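Local coordinates for protein malonyl CoA-ACP transacylase (Xanthomonas oryzae pv. oryzae, PDB 3K89) that probably transfers the malonyl group from malonyl-CoA to holo-acyl carrier protein, the step that supplies malonyl-ACP for fatty acid synthesis, at residues E37-A42 / L109-H114; L101-L107 / L221-Q227; A136-A140 / P166-V170; A210-G215 / L249-Y254; V231-A236 / P256-C262. One frame throughout, in Å; residues are numbered along the deposited sequence.

Contact 1: residues E37-A42 / L109-H114; sequences EASEGA and LHDGAH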
# COMPACT_ATOMS: atom_id res chain seq x y z
N GLU A 37 -12.94 -11.64 10.98
CA GLU A 37 -11.72 -11.92 11.74
C GLU A 37 -10.86 -10.66 11.89
O GLU A 37 -10.41 -10.32 12.98
CB GLU A 37 -10.94 -13.03 11.02
CG GLU A 37 -9.65 -13.49 11.70
CD GLU A 37 -8.97 -14.63 10.96
OE1 GLU A 37 -9.68 -15.37 10.23
OE2 GLU A 37 -7.73 -14.78 11.12
N ALA A 38 -10.70 -9.94 10.79
CA ALA A 38 -9.96 -8.69 10.80
C ALA A 38 -10.65 -7.67 11.70
O ALA A 38 -9.98 -6.94 12.46
CB ALA A 38 -9.81 -8.15 9.36
N SER A 39 -11.99 -7.63 11.64
CA SER A 39 -12.78 -6.65 12.39
C SER A 39 -12.60 -6.80 13.90
O SER A 39 -12.57 -5.80 14.63
CB SER A 39 -14.27 -6.77 12.05
OG SER A 39 -14.51 -6.33 10.72
N GLU A 40 -12.47 -8.04 14.36
CA GLU A 40 -12.15 -8.29 15.78
C GLU A 40 -10.86 -7.61 16.23
O GLU A 40 -10.79 -7.06 17.33
CB GLU A 40 -12.14 -9.80 16.08
CG GLU A 40 -13.54 -10.42 16.06
CD GLU A 40 -14.54 -9.66 16.96
OE1 GLU A 40 -14.22 -9.44 18.16
OE2 GLU A 40 -15.62 -9.28 16.47
N GLY A 41 -9.85 -7.63 15.36
CA GLY A 41 -8.58 -6.97 15.66
C GLY A 41 -8.71 -5.46 15.56
O GLY A 41 -8.17 -4.73 16.41
N ALA A 42 -9.42 -5.00 14.54
CA ALA A 42 -9.51 -3.56 14.25
C ALA A 42 -10.42 -2.80 15.20
O ALA A 42 -10.24 -1.60 15.39
CB ALA A 42 -9.96 -3.31 12.80
N LEU A 109 -3.87 -12.28 11.12
CA LEU A 109 -4.79 -11.28 10.56
C LEU A 109 -5.33 -10.35 11.66
O LEU A 109 -5.40 -9.13 11.48
CB LEU A 109 -5.93 -11.96 9.78
CG LEU A 109 -7.05 -11.05 9.28
CD1 LEU A 109 -6.54 -9.94 8.36
CD2 LEU A 109 -8.10 -11.94 8.60
N HIS A 110 -5.67 -10.93 12.80
CA HIS A 110 -6.13 -10.16 13.97
C HIS A 110 -5.13 -9.05 14.34
O HIS A 110 -5.50 -7.87 14.46
CB HIS A 110 -6.29 -11.10 15.16
CG HIS A 110 -6.82 -10.44 16.40
ND1 HIS A 110 -6.02 -9.73 17.27
CD2 HIS A 110 -8.08 -10.39 16.91
CE1 HIS A 110 -6.76 -9.27 18.26
NE2 HIS A 110 -8.01 -9.65 18.07
N ASP A 111 -3.88 -9.45 14.53
CA ASP A 111 -2.81 -8.51 14.90
C ASP A 111 -2.53 -7.50 13.81
O ASP A 111 -2.29 -6.34 14.09
CB ASP A 111 -1.53 -9.25 15.25
CG ASP A 111 -1.58 -9.91 16.61
OD1 ASP A 111 -2.53 -9.66 17.39
OD2 ASP A 111 -0.64 -10.66 16.91
N GLY A 112 -2.53 -7.94 12.55
CA GLY A 112 -2.29 -7.03 11.44
C GLY A 112 -3.34 -5.94 11.39
O GLY A 112 -3.01 -4.74 11.22
N ALA A 113 -4.61 -6.35 11.55
CA ALA A 113 -5.73 -5.41 11.49
C ALA A 113 -5.64 -4.43 12.65
O ALA A 113 -5.86 -3.23 12.47
CB ALA A 113 -7.06 -6.16 11.51
N HIS A 114 -5.32 -4.94 13.84
CA HIS A 114 -5.14 -4.06 15.01
C HIS A 114 -3.99 -3.07 14.77
O HIS A 114 -4.12 -1.86 15.00
CB HIS A 114 -4.87 -4.90 16.26
CG HIS A 114 -4.49 -4.10 17.47
ND1 HIS A 114 -5.33 -3.18 18.05
CD2 HIS A 114 -3.36 -4.09 18.21
CE1 HIS A 114 -4.74 -2.63 19.09
NE2 HIS A 114 -3.54 -3.17 19.21
O HOH W 1 -6.13 -13.78 13.11
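Gly41 and His110 bring helices 30-42 and 109-126 together, with their CA atoms 4.4 Å apart. The short segment axes approach to 6.9 Å and cross at -48°. Gly41 has no side chain, so its CA comes close to the carbonyl of His110. Gly41 CA makes a C-H...O contact to His110 O at 3.4 Å. The same CA sits over the face of the His110 ring, 3.7 Å from the ring centroid and 13° off the normal. His110 reaches this place with CG anti to its backbone N (chi1 -177°), which folds the ring over the glycine. Ala38 O lies 3.2 Å from Ala113 CB, and the CB atoms of Ala38 and Ala113 are 4.0 Å apart. Leu109 CD1 packs on Ala38 CB, while Leu109 CD2 lies against the extended chain of Glu37. The Glu37 carboxylate forms a salt bridge with Arg77 through OE1. Its OE2 accepts a bond from a water at 2.7 Å, and that water in turn accepts from His110 N. Helix 61-81 also touches Ala38, Ala42 and Leu109. The arrangement is a close helix-helix crossing at small residues, in the helical part of the acyl transferase fold.

Contact 2: residues L101-L107 / L221-Q227; sequences LVAAGVL and LSWHAPQ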
# COMPACT_ATOMS: atom_id res chain seq x y z
N LEU A 101 2.77 -9.00 4.80
CA LEU A 101 3.31 -9.68 5.97
C LEU A 101 2.28 -10.64 6.58
O LEU A 101 2.66 -11.71 7.09
CB LEU A 101 3.84 -8.68 7.00
CG LEU A 101 5.12 -7.99 6.52
CD1 LEU A 101 5.36 -6.72 7.34
CD2 LEU A 101 6.33 -8.90 6.62
N VAL A 102 1.00 -10.29 6.51
CA VAL A 102 -0.05 -11.20 6.96
C VAL A 102 -0.11 -12.40 6.01
O VAL A 102 -0.11 -13.56 6.46
CB VAL A 102 -1.43 -10.51 7.13
CG1 VAL A 102 -2.52 -11.50 7.54
CG2 VAL A 102 -1.32 -9.42 8.20
N ALA A 103 -0.07 -12.13 4.70
CA ALA A 103 -0.11 -13.22 3.70
C ALA A 103 1.07 -14.18 3.86
O ALA A 103 0.91 -15.38 3.68
CB ALA A 103 -0.14 -12.66 2.28
N ALA A 104 2.23 -13.63 4.22
CA ALA A 104 3.45 -14.39 4.48
C ALA A 104 3.44 -15.15 5.81
O ALA A 104 4.36 -15.91 6.09
CB ALA A 104 4.69 -13.47 4.41
N GLY A 105 2.41 -14.93 6.63
CA GLY A 105 2.30 -15.57 7.94
C GLY A 105 3.16 -14.96 9.04
O GLY A 105 3.32 -15.55 10.11
N VAL A 106 3.68 -13.76 8.79
CA VAL A 106 4.50 -13.07 9.80
C VAL A 106 3.65 -12.57 10.96
O VAL A 106 4.05 -12.67 12.13
CB VAL A 106 5.26 -11.89 9.15
CG1 VAL A 106 6.06 -11.07 10.18
CG2 VAL A 106 6.24 -12.41 8.10
N LEU A 107 2.51 -11.97 10.63
CA LEU A 107 1.53 -11.52 11.60
C LEU A 107 0.21 -12.25 11.39
O LEU A 107 -0.19 -12.52 10.26
CB LEU A 107 1.25 -10.02 11.41
CG LEU A 107 2.38 -9.07 11.81
CD1 LEU A 107 1.99 -7.66 11.36
CD2 LEU A 107 2.63 -9.09 13.31
N LEU A 221 3.70 -7.35 19.80
CA LEU A 221 3.10 -8.45 19.04
C LEU A 221 4.05 -9.61 18.79
O LEU A 221 5.27 -9.48 18.88
CB LEU A 221 2.59 -7.93 17.69
CG LEU A 221 1.65 -6.71 17.72
CD1 LEU A 221 1.39 -6.21 16.29
CD2 LEU A 221 0.31 -6.95 18.44
N SER A 222 3.46 -10.76 18.46
CA SER A 222 4.17 -11.94 18.04
C SER A 222 4.49 -11.84 16.54
O SER A 222 3.59 -11.63 15.72
CB SER A 222 3.29 -13.17 18.32
OG SER A 222 3.93 -14.36 17.90
N TRP A 223 5.77 -11.98 16.21
CA TRP A 223 6.27 -11.94 14.83
C TRP A 223 6.79 -13.32 14.48
O TRP A 223 7.56 -13.92 15.24
CB TRP A 223 7.37 -10.86 14.68
CG TRP A 223 6.77 -9.49 14.83
CD1 TRP A 223 6.34 -8.91 15.99
CD2 TRP A 223 6.46 -8.56 13.78
NE1 TRP A 223 5.80 -7.67 15.73
CE2 TRP A 223 5.85 -7.44 14.38
CE3 TRP A 223 6.65 -8.56 12.39
CZ2 TRP A 223 5.42 -6.32 13.65
CZ3 TRP A 223 6.22 -7.44 11.65
CH2 TRP A 223 5.61 -6.35 12.29
N HIS A 224 6.34 -13.83 13.34
CA HIS A 224 6.73 -15.15 12.87
C HIS A 224 7.62 -15.06 11.64
O HIS A 224 7.62 -14.05 10.91
CB HIS A 224 5.47 -15.95 12.55
CG HIS A 224 4.49 -15.99 13.68
ND1 HIS A 224 4.67 -16.79 14.79
CD2 HIS A 224 3.35 -15.29 13.90
CE1 HIS A 224 3.67 -16.60 15.64
NE2 HIS A 224 2.86 -15.69 15.13
N ALA A 225 8.38 -16.13 11.38
CA ALA A 225 9.23 -16.20 10.20
C ALA A 225 8.37 -16.17 8.93
O ALA A 225 7.32 -16.83 8.87
CB ALA A 225 10.07 -17.48 10.24
N PRO A 226 8.76 -15.36 7.93
CA PRO A 226 7.91 -15.31 6.73
C PRO A 226 7.99 -16.61 5.92
O PRO A 226 9.08 -17.16 5.73
CB PRO A 226 8.47 -14.14 5.92
CG PRO A 226 9.89 -13.98 6.41
CD PRO A 226 9.85 -14.37 7.87
N GLN A 227 6.84 -17.04 5.43
CA GLN A 227 6.75 -18.22 4.56
C GLN A 227 7.05 -17.90 3.10
O GLN A 227 7.37 -18.80 2.30
CB GLN A 227 5.36 -18.82 4.69
CG GLN A 227 5.11 -19.41 6.07
CD GLN A 227 3.65 -19.38 6.47
OE1 GLN A 227 2.76 -19.22 5.62
NE2 GLN A 227 3.38 -19.54 7.76
O HOH W 2 2.30 -17.79 3.23
O HOH W 3 5.15 -18.12 9.60
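Leu107 and Trp223 meet because both side chains hold CG anti to the carbonyl carbon, with chi1 of -71° and -68°. The two side chains then run side by side in the same direction. Leu107 CD2 lies over the face of the indole, 3.8 Å from the centroid of the six-membered ring, in a CH-pi contact. Val106 CG1 comes obliquely to the same ring system, 3.4 Å from Trp223 CE3. Its other branch, CG2, packs against Pro226 CB. Ala104 CB adds a looser contact to the same proline atom.

The backbones are joined at two points. Gln227 N donates to Ala104 O at 2.8 Å. His224 N donates to Val106 O, also at 2.8 Å. Gly105 stands between these two acceptors. It has positive phi and follows the last helical turn of helix 95-103 in a Schellman motif; Gly105 CA lies near Gln227 NE2. One water donates to both Ala103 O and Gln227 OE1. A second donates to Gly105 O and Ala225 O.

The indole has further partners. Trp223 NE1 bonds to Met218 O, and Arg246 makes a cation-pi contact with the ring. Leu249 of helix 242-254 touches both Trp223 and Leu101.

The chemistry is thus divided. Carbonyls at and just after the helix end are bonded by the loop and by water. Apolar groups beside them pack on the indole and on Pro226.

Contact 3: residues A136-A140 / P166-V170; sequences AVLGA and PGQIV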
# COMPACT_ATOMS: atom_id res chain seq x y z
N ALA A 136 -0.09 14.30 -6.48
CA ALA A 136 0.52 13.48 -7.52
C ALA A 136 1.03 14.40 -8.62
O ALA A 136 0.34 15.35 -9.02
CB ALA A 136 -0.49 12.48 -8.06
N VAL A 137 2.24 14.12 -9.09
CA VAL A 137 2.84 14.87 -10.19
C VAL A 137 3.07 13.86 -11.30
O VAL A 137 3.79 12.86 -11.11
CB VAL A 137 4.16 15.56 -9.77
CG1 VAL A 137 4.74 16.38 -10.92
CG2 VAL A 137 3.95 16.43 -8.55
N LEU A 138 2.44 14.12 -12.44
CA LEU A 138 2.39 13.16 -13.54
C LEU A 138 3.18 13.66 -14.74
O LEU A 138 3.10 14.84 -15.11
CB LEU A 138 0.93 12.90 -13.96
CG LEU A 138 -0.12 12.42 -12.93
CD1 LEU A 138 0.38 11.23 -12.12
CD2 LEU A 138 -0.58 13.53 -12.00
N GLY A 139 3.96 12.76 -15.33
CA GLY A 139 4.67 13.03 -16.58
C GLY A 139 5.89 13.93 -16.49
O GLY A 139 6.40 14.38 -17.52
N ALA A 140 6.36 14.20 -15.27
CA ALA A 140 7.56 15.00 -15.07
C ALA A 140 8.76 14.09 -14.85
O ALA A 140 8.61 12.89 -14.62
CB ALA A 140 7.39 15.94 -13.88
N PRO A 166 7.92 5.60 -13.44
CA PRO A 166 8.46 6.74 -14.17
C PRO A 166 7.28 7.63 -14.56
O PRO A 166 6.23 7.12 -14.97
CB PRO A 166 9.14 6.09 -15.38
CG PRO A 166 9.46 4.70 -14.92
CD PRO A 166 8.32 4.31 -14.03
N GLY A 167 7.39 8.93 -14.32
CA GLY A 167 6.27 9.84 -14.60
C GLY A 167 5.10 9.83 -13.61
O GLY A 167 4.03 10.37 -13.91
N GLN A 168 5.28 9.17 -12.46
CA GLN A 168 4.38 9.40 -11.33
C GLN A 168 5.14 9.46 -10.01
O GLN A 168 5.69 8.45 -9.55
CB GLN A 168 3.22 8.40 -11.21
CG GLN A 168 2.28 8.86 -10.06
CD GLN A 168 1.12 7.93 -9.72
OE1 GLN A 168 0.42 7.40 -10.60
NE2 GLN A 168 0.87 7.78 -8.42
N ILE A 169 5.18 10.64 -9.42
CA ILE A 169 5.72 10.82 -8.07
C ILE A 169 4.66 11.51 -7.25
O ILE A 169 3.98 12.43 -7.73
CB ILE A 169 7.00 11.69 -8.05
CG1 ILE A 169 8.15 11.00 -8.78
CG2 ILE A 169 7.43 12.00 -6.62
CD1 ILE A 169 9.41 11.86 -8.75
N VAL A 170 4.48 11.05 -6.02
CA VAL A 170 3.62 11.75 -5.10
C VAL A 170 4.53 12.50 -4.14
O VAL A 170 5.47 11.93 -3.58
CB VAL A 170 2.69 10.76 -4.35
CG1 VAL A 170 1.85 11.50 -3.29
CG2 VAL A 170 1.79 10.07 -5.34
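Leu138 and Gln168 lie side by side and point the same way, as a non-hydrogen-bonded pair of an antiparallel beta ladder. The ladder joins strands 132-138 and 168-172 in the mixed sheet of the enzyme's smaller, ferredoxin-like subdomain. Leu138 CD1 rests on Gln168 CG at 3.7 Å. Gln168 has CG anti to its backbone N (chi1 -174°) and an extended chain; this lays its methylenes alongside Leu138 CD1. Ala136 and Val170 form the next pair on the same face, where Ala136 CB meets Val170 CG2 at 4.3 Å. This face is turned toward Leu196 at Val170 and toward Leu286 of helix 282-290 at Gln168.

Val137 and Ile169 project from the other face, against helix 142-152. They are the hydrogen-bonded pair between the two others. Val137 N donates to Ile169 O at 2.8 Å. Ile169 N returns a bond to Val137 O at 3.1 Å. The segment axes are 160° apart, so the strands are twisted slightly from exact antiparallel.

Both strands are inner ones. Ala136 bonds on to Val194, and Val170 bonds to strand 158-165. Val170 lies about 8 Å from His203, a predicted active-site residue, side chain to side chain.

At the end of the ladder are two glycines with positive phi. Gly139 N donates to Gly167 O at 2.8 Å, tilted 32° from the carbonyl plane.

Contact 4: residues A210-G215 / L249-Y254; sequences AANQLG and LVEQLY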
# COMPACT_ATOMS: atom_id res chain seq x y z
N ALA A 210 5.32 9.54 14.82
CA ALA A 210 4.33 8.46 14.64
C ALA A 210 5.04 7.13 14.40
O ALA A 210 4.57 6.09 14.87
CB ALA A 210 3.39 8.77 13.50
N ALA A 211 6.17 7.18 13.69
CA ALA A 211 6.98 5.98 13.42
C ALA A 211 7.51 5.34 14.69
O ALA A 211 7.56 4.11 14.81
CB ALA A 211 8.12 6.30 12.45
N ASN A 212 7.93 6.17 15.65
CA ASN A 212 8.35 5.63 16.95
C ASN A 212 7.21 4.99 17.72
O ASN A 212 7.38 3.91 18.31
CB ASN A 212 9.07 6.71 17.77
CG ASN A 212 10.40 7.09 17.15
OD1 ASN A 212 11.03 6.30 16.44
ND2 ASN A 212 10.83 8.33 17.38
N GLN A 213 6.04 5.60 17.66
CA GLN A 213 4.84 5.04 18.29
C GLN A 213 4.52 3.69 17.65
O GLN A 213 4.21 2.72 18.35
CB GLN A 213 3.65 5.97 18.13
CG GLN A 213 3.77 7.28 18.89
CD GLN A 213 2.60 8.17 18.59
OE1 GLN A 213 2.52 8.76 17.51
NE2 GLN A 213 1.66 8.24 19.53
N LEU A 214 4.61 3.66 16.32
CA LEU A 214 4.40 2.43 15.55
C LEU A 214 5.36 1.35 16.01
O LEU A 214 4.93 0.21 16.24
CB LEU A 214 4.57 2.70 14.05
CG LEU A 214 4.42 1.50 13.11
CD1 LEU A 214 3.01 1.01 13.11
CD2 LEU A 214 4.84 1.90 11.70
N GLY A 215 6.64 1.69 16.11
CA GLY A 215 7.65 0.73 16.57
C GLY A 215 7.30 0.12 17.92
O GLY A 215 7.46 -1.08 18.12
N LEU A 249 9.77 -1.33 8.65
CA LEU A 249 8.42 -0.78 8.77
C LEU A 249 8.40 0.58 9.49
O LEU A 249 7.61 1.46 9.13
CB LEU A 249 7.47 -1.74 9.49
CG LEU A 249 7.17 -3.02 8.71
CD1 LEU A 249 6.53 -4.03 9.65
CD2 LEU A 249 6.24 -2.76 7.49
N VAL A 250 9.25 0.73 10.49
CA VAL A 250 9.37 2.03 11.17
C VAL A 250 9.88 3.07 10.15
O VAL A 250 9.27 4.14 9.97
CB VAL A 250 10.30 1.94 12.39
CG1 VAL A 250 10.65 3.36 12.91
CG2 VAL A 250 9.63 1.13 13.49
N GLU A 251 10.99 2.76 9.49
CA GLU A 251 11.57 3.64 8.48
C GLU A 251 10.61 3.90 7.33
O GLU A 251 10.57 5.01 6.81
CB GLU A 251 12.86 3.06 7.94
CG GLU A 251 13.95 3.01 8.98
CD GLU A 251 15.17 2.24 8.48
OE1 GLU A 251 15.15 1.72 7.34
OE2 GLU A 251 16.14 2.12 9.24
N GLN A 252 9.84 2.87 6.93
CA GLN A 252 8.84 3.03 5.88
C GLN A 252 7.96 4.26 6.09
O GLN A 252 7.62 4.95 5.13
CB GLN A 252 7.94 1.78 5.79
CG GLN A 252 7.12 1.73 4.51
CD GLN A 252 5.72 1.19 4.72
OE1 GLN A 252 4.98 1.67 5.58
NE2 GLN A 252 5.32 0.19 3.91
N LEU A 253 7.58 4.52 7.35
CA LEU A 253 6.52 5.51 7.59
C LEU A 253 6.92 6.93 7.25
O LEU A 253 6.06 7.74 6.85
CB LEU A 253 6.08 5.43 9.06
CG LEU A 253 4.66 5.95 9.31
CD1 LEU A 253 3.62 4.98 8.77
CD2 LEU A 253 4.42 6.21 10.77
N TYR A 254 8.20 7.24 7.39
CA TYR A 254 8.68 8.63 7.20
C TYR A 254 9.60 8.80 6.01
O TYR A 254 10.07 9.91 5.73
CB TYR A 254 9.33 9.19 8.48
CG TYR A 254 10.55 8.45 8.99
CD1 TYR A 254 10.41 7.45 9.94
CD2 TYR A 254 11.83 8.77 8.54
CE1 TYR A 254 11.52 6.77 10.45
CE2 TYR A 254 12.96 8.09 9.03
CZ TYR A 254 12.79 7.10 9.98
OH TYR A 254 13.88 6.41 10.49
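Helices 208-219 and 242-254 pack as an antiparallel pair in the alpha/beta-hydrolase-like part of the acyl transferase fold, close to the predicted catalytic residues. Their segment axes are 8.6 Å apart at closest approach, at 157°. Ala211 is the central contact of its helix. Its CB meets Val250 O at 3.5 Å and the edge of the Tyr254 ring at CD1, 3.6 Å away. Leu253 approaches from the next turn. Its CG is anti to the backbone N (chi1 -156°), and CD2 is carried across to Ala211 N at 3.5 Å, with Ala210 CB alongside at 3.9 Å. Val250 spreads its two methyls: CG1 packs on Ala211 CB, while CG2 lies 3.7 Å from Gly215 CA. Leu214 CD2 reaches Leu249 O at 3.8 Å. No hydrogen bond crosses between the segments, and the contact is buried and apolar.

Helix 242-254 also has polar links to the predicted active site. Gln252 O accepts from His203 ND1, and Gln252 NE2 donates to Ser94 O. Leu253 lies about 5 Å from His203, side chain to side chain. The pair is a helix-helix interface that sets small residues of one helix against larger apolar ones of the other, with one helix backing the predicted Ser-His active site.

Contact 5: residues V231-A236 / P256-C262; sequences VQNVDA and PVQWTGC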
# COMPACT_ATOMS: atom_id res chain seq x y z
N VAL A 231 9.42 -8.11 -0.25
CA VAL A 231 10.25 -6.98 -0.69
C VAL A 231 9.65 -5.69 -0.12
O VAL A 231 8.51 -5.34 -0.45
CB VAL A 231 10.30 -6.92 -2.23
CG1 VAL A 231 11.13 -5.73 -2.67
CG2 VAL A 231 10.86 -8.22 -2.79
N GLN A 232 10.40 -5.00 0.75
CA GLN A 232 9.87 -3.87 1.54
C GLN A 232 10.14 -2.53 0.88
O GLN A 232 11.11 -2.35 0.15
CB GLN A 232 10.41 -3.96 2.96
CG GLN A 232 9.76 -5.13 3.71
CD GLN A 232 10.05 -5.14 5.20
OE1 GLN A 232 9.38 -4.43 5.99
NE2 GLN A 232 10.99 -5.97 5.60
N ASN A 233 9.22 -1.58 1.10
CA ASN A 233 9.20 -0.30 0.39
C ASN A 233 10.37 0.63 0.66
O ASN A 233 10.72 1.45 -0.19
CB ASN A 233 7.95 0.53 0.81
CG ASN A 233 6.59 -0.07 0.34
OD1 ASN A 233 5.56 0.36 0.85
ND2 ASN A 233 6.58 -0.97 -0.64
N VAL A 234 10.93 0.58 1.87
CA VAL A 234 11.88 1.63 2.24
C VAL A 234 13.13 1.54 1.36
O VAL A 234 13.73 2.55 1.02
CB VAL A 234 12.23 1.61 3.75
CG1 VAL A 234 12.99 0.32 4.16
CG2 VAL A 234 13.04 2.86 4.14
N ASP A 235 13.51 0.32 0.98
CA ASP A 235 14.74 0.12 0.23
C ASP A 235 14.66 -0.96 -0.85
O ASP A 235 15.70 -1.36 -1.42
CB ASP A 235 15.89 -0.18 1.20
CG ASP A 235 15.67 -1.44 2.02
OD1 ASP A 235 16.61 -1.84 2.75
OD2 ASP A 235 14.58 -2.05 1.93
N ALA A 236 13.44 -1.42 -1.13
CA ALA A 236 13.21 -2.41 -2.18
C ALA A 236 14.04 -3.67 -1.96
O ALA A 236 14.56 -4.26 -2.92
CB ALA A 236 13.48 -1.78 -3.57
N PRO A 256 10.33 7.74 1.65
CA PRO A 256 9.54 7.50 0.45
C PRO A 256 9.31 6.04 0.13
O PRO A 256 10.20 5.20 0.33
CB PRO A 256 10.35 8.18 -0.68
CG PRO A 256 11.55 8.72 -0.09
CD PRO A 256 11.52 8.58 1.41
N VAL A 257 8.11 5.74 -0.34
CA VAL A 257 7.82 4.40 -0.85
C VAL A 257 8.54 4.23 -2.18
O VAL A 257 8.29 4.96 -3.12
CB VAL A 257 6.29 4.21 -1.05
CG1 VAL A 257 5.94 2.95 -1.85
CG2 VAL A 257 5.60 4.15 0.29
N GLN A 258 9.44 3.25 -2.24
CA GLN A 258 10.20 3.00 -3.47
C GLN A 258 9.44 1.97 -4.31
O GLN A 258 9.86 0.80 -4.43
CB GLN A 258 11.62 2.47 -3.13
CG GLN A 258 12.46 3.40 -2.20
CD GLN A 258 12.88 4.71 -2.83
OE1 GLN A 258 13.26 5.65 -2.12
NE2 GLN A 258 12.87 4.79 -4.16
N TRP A 259 8.27 2.36 -4.83
CA TRP A 259 7.43 1.37 -5.50
C TRP A 259 8.08 0.92 -6.81
O TRP A 259 8.15 -0.29 -7.09
CB TRP A 259 5.97 1.86 -5.71
CG TRP A 259 5.13 0.73 -6.28
CD1 TRP A 259 4.57 0.63 -7.54
CD2 TRP A 259 4.86 -0.52 -5.62
NE1 TRP A 259 3.94 -0.59 -7.68
CE2 TRP A 259 4.09 -1.31 -6.52
CE3 TRP A 259 5.16 -1.04 -4.35
CZ2 TRP A 259 3.64 -2.60 -6.19
CZ3 TRP A 259 4.70 -2.30 -4.01
CH2 TRP A 259 3.95 -3.08 -4.94
N THR A 260 8.59 1.87 -7.58
CA THR A 260 9.34 1.52 -8.81
C THR A 260 10.46 0.54 -8.48
O THR A 260 10.57 -0.49 -9.15
CB THR A 260 9.87 2.78 -9.49
OG1 THR A 260 8.75 3.56 -9.90
CG2 THR A 260 10.70 2.44 -10.74
N GLY A 261 11.22 0.83 -7.43
CA GLY A 261 12.32 -0.02 -6.98
C GLY A 261 11.86 -1.42 -6.61
O GLY A 261 12.51 -2.40 -6.96
N CYS A 262 10.73 -1.52 -5.89
CA CYS A 262 10.21 -2.83 -5.50
C CYS A 262 9.83 -3.68 -6.71
O CYS A 262 10.15 -4.86 -6.77
CB CYS A 262 8.98 -2.68 -4.57
SG CYS A 262 9.41 -2.14 -2.89
O HOH W 4 12.89 5.21 0.83
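Asn233 holds CG anti to its carbonyl carbon (chi1 -68°), which lays its amide beside Val257. The two side chains point the same way, and OD1 is 3.8 Å from both Val257 CG1 and CG2. The amide plane stands at 85° to the Trp259 indole. Asn233 ND2 meets the ring at its edge, 4.0 Å from CE3. Cys262 SG lies 3.5 Å from Gln232 O and 4.0 Å from Val231 CG1. Ala236, in a left-handed backbone conformation, turns its CB toward helix 259-268, 3.5 Å from Gly261 C.

Gln258 is the N-cap residue of that helix. Its N donates to Asn233 O at 3.0 Å. The Gln258 chain bends at chi2 (-68°), and its CG lies 3.3 Å from the same oxygen. A water lies within bonding distance of Val234 O and Pro256 O.

The amide of Asn233 is fixed from outside: OD1 accepts from Ser94 N and ND2 donates to Gly92 O. It therefore ties the predicted nucleophile elbow to this loop. Val257 touches His203, also predicted to be catalytic. The chemistry implies a buried amide, satisfied at both ends, consistent with a role in holding the Ser94 backbone in place.

Contact 4 is the buried one; the others are partly buried. Contacts 1 and 4 are helix pairs without direct hydrogen bonds, but contact 1 adds a bridging water. Contact 2 joins a helix end to a loop by backbone bonds, contact 3 is a regular ladder, and contact 5 combines one backbone bond with a buried amide. Contacts 1 and 2 touch where Leu109 packs on Val102. Contacts 2 and 4 meet at Leu249, and contacts 4 and 5 touch where Gln252 meets Asn233. Contacts 3 and 5 reach the same mixed sheet. Contacts 4 and 5 come closest to Ser94 and His203; contact 1 lies away, on the opposite side of the chain's centre from contacts 3 and 5.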